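Dihydroneopterin triphosphate diphosphatase (Escherichia coli O157:H7, PDB 5U7F) probably hydrolyses dihydroneopterin triphosphate to dihydroneopterin monophosphate and pyrophosphate, a step of folate biosynthesis, and can also cleave nucleoside triphosphates, preferring dATP. Local coordinates at residues M26-R29 with F35-S38; R111-V114 with A120-W123. All blocks are in the same frame, centred on the assembly; numbering follows the deposited sequence.

In the fold
Contacts 1 and 2 meet in one mixed beta-sheet of the Nudix fold, their centres about 11 Å apart. Along the chain they come in series: contact 1 closes the hairpin of strands 23-29 and 36-42 before contact 2 opens in the loop ahead of strand 118-125. Strand 23-29 is the common neighbour, since its other edge pairs with 118-125; M26 N lies 2.8 Å from K122 O, a probable hydrogen bond, and CD2 of L27 packs on CB of Y121. Contact 1 is buried and reaches toward the cobalt site, whereas contact 2 lies at the surface, where a loop packs against the outermost strand. The pairing of strands 23-29 and 118-125 thus joins the two contacts, and E117, a cobalt ligand, directly precedes strand 118-125.

Contact 1 of 2, residues M26-R29 with F35-S38; sequences MLQR and FWQS
The indole of W36 takes Q28 over one face: CB stands 3.6 Å above the centre of the six-membered ring, and M26 O approaches the indole edge near CE3. With CG anti to the backbone N (chi1 -174°), the extended Q28 chain runs on over the ring, its amide plane 23° from the indole, and NE2 bonds to P33 O. On the F35 ring, one face receives R29 CD, 4.0 Å from the centroid. The R29 guanidinium meets Q37 at its edge: NH1 donates to OE1 over 2.8 Å; OE1 lies in the guanidinium plane, but NH1 stands above the carbonyl plane of the amide, the two planes being nearly perpendicular. H118 NE2 also bonds to OE1, while D31 forms a salt bridge with R29 NE. These side chains project from an antiparallel beta hairpin, in which L27 and Q37 form the hydrogen-bonded pair, with L27 N to Q37 O at 2.8 Å, and Q28 and W36 the non-hydrogen-bonded one. R29, probably a substrate-binding residue by analogy with relatives, lies about 4 Å from a cobalt ion, measured from its side chain. Bent at chi2 and chi3, M26 brings CE to 3.4 Å from Q37 CA.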
ATOM      1  N   MET A  26       8.976   1.702  -1.521  1.00 14.97           N
ATOM      2  CA  MET A  26       8.080   2.808  -1.850  1.00 15.55           C
ATOM      3  C   MET A  26       7.977   2.959  -3.350  1.00 18.20           C
ATOM      4  O   MET A  26       8.983   2.830  -4.083  1.00 18.02           O
ATOM      5  CB  MET A  26       8.583   4.072  -1.195  1.00 17.82           C
ATOM      6  CG  MET A  26       8.619   3.980   0.312  1.00 18.98           C
ATOM      7  SD  MET A  26       6.977   3.744   1.070  1.00 21.62           S
ATOM      8  CE  MET A  26       6.253   5.298   0.610  1.00 25.50           C
ATOM      9  N   LEU A  27       6.757   3.251  -3.799  1.00 15.68           N
ATOM     10  CA  LEU A  27       6.404   3.196  -5.199  1.00 19.68           C
ATOM     11  C   LEU A  27       5.846   4.551  -5.619  1.00 19.53           C
ATOM     12  O   LEU A  27       5.044   5.127  -4.919  1.00 17.30           O
ATOM     13  CB  LEU A  27       5.384   2.088  -5.447  1.00 15.53           C
ATOM     14  CG  LEU A  27       5.718   0.686  -4.948  1.00 21.75           C
ATOM     15  CD1 LEU A  27       4.502  -0.194  -4.932  1.00 25.29           C
ATOM     16  CD2 LEU A  27       6.743   0.097  -5.858  1.00 20.16           C
ATOM     17  N   GLN A  28       6.300   5.031  -6.765  1.00 14.05           N
ATOM     18  CA  GLN A  28       5.949   6.356  -7.303  1.00 15.23           C
ATOM     19  C   GLN A  28       4.660   6.312  -8.116  1.00 17.20           C
ATOM     20  O   GLN A  28       4.594   5.619  -9.117  1.00 18.66           O
ATOM     21  CB  GLN A  28       7.088   6.866  -8.177  1.00 22.89           C
ATOM     22  CG  GLN A  28       6.858   8.289  -8.647  1.00 21.89           C
ATOM     23  CD  GLN A  28       8.016   8.788  -9.483  1.00 25.69           C
ATOM     24  OE1 GLN A  28       8.677   8.012 -10.166  1.00 22.36           O
ATOM     25  NE2 GLN A  28       8.249  10.089  -9.443  1.00 23.11           N
ATOM     26  N   ARG A  29       3.614   7.032  -7.708  1.00 17.71           N
ATOM     27  CA  ARG A  29       2.349   6.924  -8.435  1.00 16.99           C
ATOM     28  C   ARG A  29       2.385   7.547  -9.831  1.00 23.28           C
ATOM     29  O   ARG A  29       3.175   8.459 -10.102  1.00 19.41           O
ATOM     30  CB  ARG A  29       1.202   7.569  -7.657  1.00 20.09           C
ATOM     31  CG  ARG A  29       0.814   6.794  -6.436  1.00 21.11           C
ATOM     32  CD  ARG A  29      -0.500   7.344  -5.858  1.00 32.39           C
ATOM     33  NE  ARG A  29      -1.614   7.163  -6.788  1.00 31.18           N
ATOM     34  CZ  ARG A  29      -2.242   6.003  -6.986  1.00 42.90           C
ATOM     35  NH1 ARG A  29      -1.868   4.913  -6.318  1.00 35.10           N
ATOM     36  NH2 ARG A  29      -3.247   5.921  -7.853  1.00 42.77           N
ATOM     37  N   PHE A  35       3.705  11.510  -5.402  1.00 20.49           N
ATOM     38  CA  PHE A  35       3.085  10.650  -4.363  1.00 16.87           C
ATOM     39  C   PHE A  35       3.762   9.289  -4.371  1.00 16.76           C
ATOM     40  O   PHE A  35       3.453   8.466  -5.220  1.00 19.33           O
ATOM     41  CB  PHE A  35       1.587  10.528  -4.643  1.00 19.49           C
ATOM     42  CG  PHE A  35       0.776   9.969  -3.516  1.00 24.90           C
ATOM     43  CD1 PHE A  35       1.351   9.288  -2.450  1.00 20.44           C
ATOM     44  CD2 PHE A  35      -0.599  10.131  -3.536  1.00 22.49           C
ATOM     45  CE1 PHE A  35       0.530   8.789  -1.422  1.00 20.08           C
ATOM     46  CE2 PHE A  35      -1.377   9.640  -2.546  1.00 26.70           C
ATOM     47  CZ  PHE A  35      -0.815   8.963  -1.488  1.00 28.27           C
ATOM     48  N   TRP A  36       4.698   9.082  -3.452  1.00 19.44           N
ATOM     49  CA  TRP A  36       5.242   7.752  -3.178  1.00 19.75           C
ATOM     50  C   TRP A  36       4.474   7.037  -2.053  1.00 17.08           C
ATOM     51  O   TRP A  36       4.079   7.654  -1.064  1.00 15.93           O
ATOM     52  CB  TRP A  36       6.691   7.830  -2.797  1.00 17.37           C
ATOM     53  CG  TRP A  36       7.535   8.407  -3.880  1.00 20.14           C
ATOM     54  CD1 TRP A  36       7.528   9.698  -4.328  1.00 20.92           C
ATOM     55  CD2 TRP A  36       8.520   7.711  -4.659  1.00 20.02           C
ATOM     56  NE1 TRP A  36       8.465   9.852  -5.343  1.00 25.97           N
ATOM     57  CE2 TRP A  36       9.085   8.649  -5.558  1.00 28.08           C
ATOM     58  CE3 TRP A  36       8.973   6.391  -4.689  1.00 19.73           C
ATOM     59  CZ2 TRP A  36      10.077   8.302  -6.481  1.00 23.43           C
ATOM     60  CZ3 TRP A  36       9.982   6.052  -5.601  1.00 28.23           C
ATOM     61  CH2 TRP A  36      10.511   7.008  -6.483  1.00 29.37           C
ATOM     62  N   GLN A  37       4.310   5.738  -2.210  1.00 16.47           N
ATOM     63  CA  GLN A  37       3.451   4.954  -1.303  1.00 18.87           C
ATOM     64  C   GLN A  37       3.839   3.504  -1.261  1.00 15.37           C
ATOM     65  O   GLN A  37       4.527   3.006  -2.167  1.00 16.82           O
ATOM     66  CB  GLN A  37       2.006   5.053  -1.757  1.00 14.87           C
ATOM     67  CG  GLN A  37       1.812   4.649  -3.189  1.00 16.31           C
ATOM     68  CD  GLN A  37       0.388   4.329  -3.576  1.00 26.29           C
ATOM     69  OE1 GLN A  37       0.126   3.859  -4.699  1.00 24.73           O
ATOM     70  NE2 GLN A  37      -0.554   4.625  -2.684  1.00 24.78           N
ATOM     71  N   SER A  38       3.390   2.805  -0.222  1.00 15.36           N
ATOM     72  CA  SER A  38       3.350   1.355  -0.226  1.00 17.37           C
ATOM     73  C   SER A  38       2.196   0.892  -1.155  1.00 14.18           C
ATOM     74  O   SER A  38       1.554   1.719  -1.840  1.00 15.62           O
ATOM     75  CB  SER A  38       3.173   0.821   1.219  1.00 16.72           C
ATOM     76  OG  SER A  38       3.999   1.535   2.135  1.00 14.16           O
TER

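Contact 2 of 2, residues R111-V114 with A120-W123; sequences RQIV and AYKW
Y121 turns one ring face to I113, whose CB sits 3.8 Å from the ring centroid and only 3° off the ring normal, a CH-pi contact placed squarely over the middle of the ring. The two side chains cross at a slant, and it is the branch point of the isoleucine that rests on the aromatic; CG1 reaches the CD2 and CE2 side of the same ring. CG of Y121 lies between its own backbone N and carbonyl carbon (chi1 75°), which sends the phenol out from the strand toward the loop. Its hydroxyl end arrives beside the loop backbone, where I113 N makes a weak hydrogen bond to OH at 3.4 Å, and CA of Q112 is 3.6 Å from the same OH. On the ring, CE1 comes to 3.2 Å from I113 O.

In the Nudix sheet, residues 120-123 belong to outermost strand 118-125, whose inner neighbour is strand 23-29; residues 111-114 form part of the irregular connection that leads from strand 97-107 into it. There is no backbone pairing between these segments, so the bridging falls to side chains directed from the strand. W123, two residues beyond Y121, likewise reaches the loop: its indole NE1 donates to R111 O over 3.0 Å, with the donor in the carbonyl plane and the acceptor tilted 18° from the plane of the indole. Its CZ2 meets I113 CG1 at 4.4 Å, a looser apolar touch. Y121 and W123 also both pack against L25 of the neighbouring strand 23-29. The R111 side chain starts away from the strand, and NH1 forms a salt bridge with E68. I63 packs against both R111 and I113.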
ATOM      1  N   ARG A 111      14.715  -6.809  -2.740  1.00 29.33           N
ATOM      2  CA  ARG A 111      14.825  -7.447  -4.047  1.00 27.49           C
ATOM      3  C   ARG A 111      14.476  -6.488  -5.156  1.00 35.41           C
ATOM      4  O   ARG A 111      14.002  -5.376  -4.939  1.00 27.17           O
ATOM      5  CB  ARG A 111      13.917  -8.674  -4.152  1.00 27.27           C
ATOM      6  CG  ARG A 111      12.437  -8.345  -4.081  1.00 26.05           C
ATOM      7  CD  ARG A 111      11.540  -9.486  -4.498  1.00 32.97           C
ATOM      8  NE  ARG A 111      11.395 -10.476  -3.436  1.00 33.19           N
ATOM      9  CZ  ARG A 111      10.589 -11.528  -3.500  1.00 33.91           C
ATOM     10  NH1 ARG A 111       9.835 -11.727  -4.574  1.00 30.66           N
ATOM     11  NH2 ARG A 111      10.533 -12.379  -2.477  1.00 41.42           N
ATOM     12  N   GLN A 112      14.658  -6.983  -6.361  1.00 31.86           N
ATOM     13  CA  GLN A 112      14.438  -6.217  -7.559  1.00 38.19           C
ATOM     14  C   GLN A 112      12.958  -6.345  -7.883  1.00 35.67           C
ATOM     15  O   GLN A 112      12.446  -7.455  -7.938  1.00 41.11           O
ATOM     16  CB  GLN A 112      15.347  -6.750  -8.673  1.00 41.67           C
ATOM     17  CG  GLN A 112      16.846  -6.929  -8.236  1.00 52.31           C
ATOM     18  CD  GLN A 112      17.142  -8.170  -7.334  1.00 55.47           C
ATOM     19  OE1 GLN A 112      16.356  -9.129  -7.265  1.00 36.09           O
ATOM     20  NE2 GLN A 112      18.287  -8.131  -6.637  1.00 49.37           N
ATOM     21  N   ILE A 113      12.263  -5.215  -8.044  1.00 32.64           N
ATOM     22  CA  ILE A 113      10.817  -5.193  -8.217  1.00 30.23           C
ATOM     23  C   ILE A 113      10.379  -4.839  -9.642  1.00 29.54           C
ATOM     24  O   ILE A 113      10.799  -3.828 -10.196  1.00 31.94           O
ATOM     25  CB  ILE A 113      10.156  -4.155  -7.234  1.00 29.53           C
ATOM     26  CG1 ILE A 113      10.478  -4.483  -5.772  1.00 25.55           C
ATOM     27  CG2 ILE A 113       8.634  -4.078  -7.427  1.00 32.99           C
ATOM     28  CD1 ILE A 113       9.949  -5.808  -5.314  1.00 31.43           C
ATOM     29  N   VAL A 114       9.517  -5.678 -10.201  1.00 27.33           N
ATOM     30  CA  VAL A 114       8.807  -5.374 -11.428  1.00 27.80           C
ATOM     31  C   VAL A 114       7.426  -4.843 -11.110  1.00 29.40           C
ATOM     32  O   VAL A 114       6.614  -5.546 -10.510  1.00 29.01           O
ATOM     33  CB  VAL A 114       8.690  -6.614 -12.308  1.00 32.56           C
ATOM     34  CG1 VAL A 114       7.873  -6.314 -13.547  1.00 31.18           C
ATOM     35  CG2 VAL A 114      10.079  -7.094 -12.680  1.00 34.20           C
ATOM     36  N   ALA A 120       8.199   4.015 -10.798  1.00 21.86           N
ATOM     37  CA  ALA A 120       9.526   3.771 -10.202  1.00 18.37           C
ATOM     38  C   ALA A 120       9.335   3.164  -8.825  1.00 17.71           C
ATOM     39  O   ALA A 120       8.236   3.279  -8.270  1.00 17.13           O
ATOM     40  CB  ALA A 120      10.298   5.029 -10.055  1.00 19.09           C
ATOM     41  N   TYR A 121      10.393   2.559  -8.277  1.00 20.29           N
ATOM     42  CA  TYR A 121      10.385   2.068  -6.894  1.00 20.08           C
ATOM     43  C   TYR A 121      11.717   2.411  -6.209  1.00 27.25           C
ATOM     44  O   TYR A 121      12.769   2.586  -6.864  1.00 22.00           O
ATOM     45  CB  TYR A 121      10.113   0.560  -6.844  1.00 23.05           C
ATOM     46  CG  TYR A 121      11.278  -0.305  -7.260  1.00 24.06           C
ATOM     47  CD1 TYR A 121      11.459  -0.679  -8.588  1.00 25.15           C
ATOM     48  CD2 TYR A 121      12.182  -0.770  -6.321  1.00 29.93           C
ATOM     49  CE1 TYR A 121      12.527  -1.486  -8.975  1.00 31.93           C
ATOM     50  CE2 TYR A 121      13.258  -1.581  -6.693  1.00 35.17           C
ATOM     51  CZ  TYR A 121      13.423  -1.935  -8.022  1.00 40.24           C
ATOM     52  OH  TYR A 121      14.496  -2.733  -8.383  1.00 40.61           O
ATOM     53  N   LYS A 122      11.663   2.557  -4.891  1.00 21.65           N
ATOM     54  CA  LYS A 122      12.857   2.783  -4.073  1.00 21.10           C
ATOM     55  C   LYS A 122      12.755   2.028  -2.739  1.00 19.55           C
ATOM     56  O   LYS A 122      11.670   1.956  -2.145  1.00 16.88           O
ATOM     57  CB  LYS A 122      13.049   4.273  -3.797  1.00 28.07           C
ATOM     58  CG  LYS A 122      13.685   5.044  -4.928  1.00 39.09           C
ATOM     59  CD  LYS A 122      15.146   4.622  -5.129  1.00 49.85           C
ATOM     60  CE  LYS A 122      15.818   5.408  -6.255  1.00 53.21           C
ATOM     61  NZ  LYS A 122      17.084   4.756  -6.680  1.00 50.38           N
ATOM     62  N   TRP A 123      13.872   1.466  -2.272  1.00 18.90           N
ATOM     63  CA  TRP A 123      13.961   0.938  -0.907  1.00 15.27           C
ATOM     64  C   TRP A 123      14.535   2.028  -0.023  1.00 20.75           C
ATOM     65  O   TRP A 123      15.597   2.572  -0.302  1.00 25.31           O
ATOM     66  CB  TRP A 123      14.858  -0.323  -0.834  1.00 21.38           C
ATOM     67  CG  TRP A 123      14.266  -1.528  -1.497  1.00 14.79           C
ATOM     68  CD1 TRP A 123      14.475  -1.951  -2.785  1.00 23.44           C
ATOM     69  CD2 TRP A 123      13.347  -2.431  -0.927  1.00 14.70           C
ATOM     70  NE1 TRP A 123      13.739  -3.075  -3.039  1.00 23.63           N
ATOM     71  CE2 TRP A 123      13.026  -3.392  -1.914  1.00 19.42           C
ATOM     72  CE3 TRP A 123      12.768  -2.543   0.335  1.00 18.04           C
ATOM     73  CZ2 TRP A 123      12.163  -4.450  -1.664  1.00 24.99           C
ATOM     74  CZ3 TRP A 123      11.934  -3.563   0.572  1.00 15.37           C
ATOM     75  CH2 TRP A 123      11.622  -4.515  -0.413  1.00 22.42           C
TER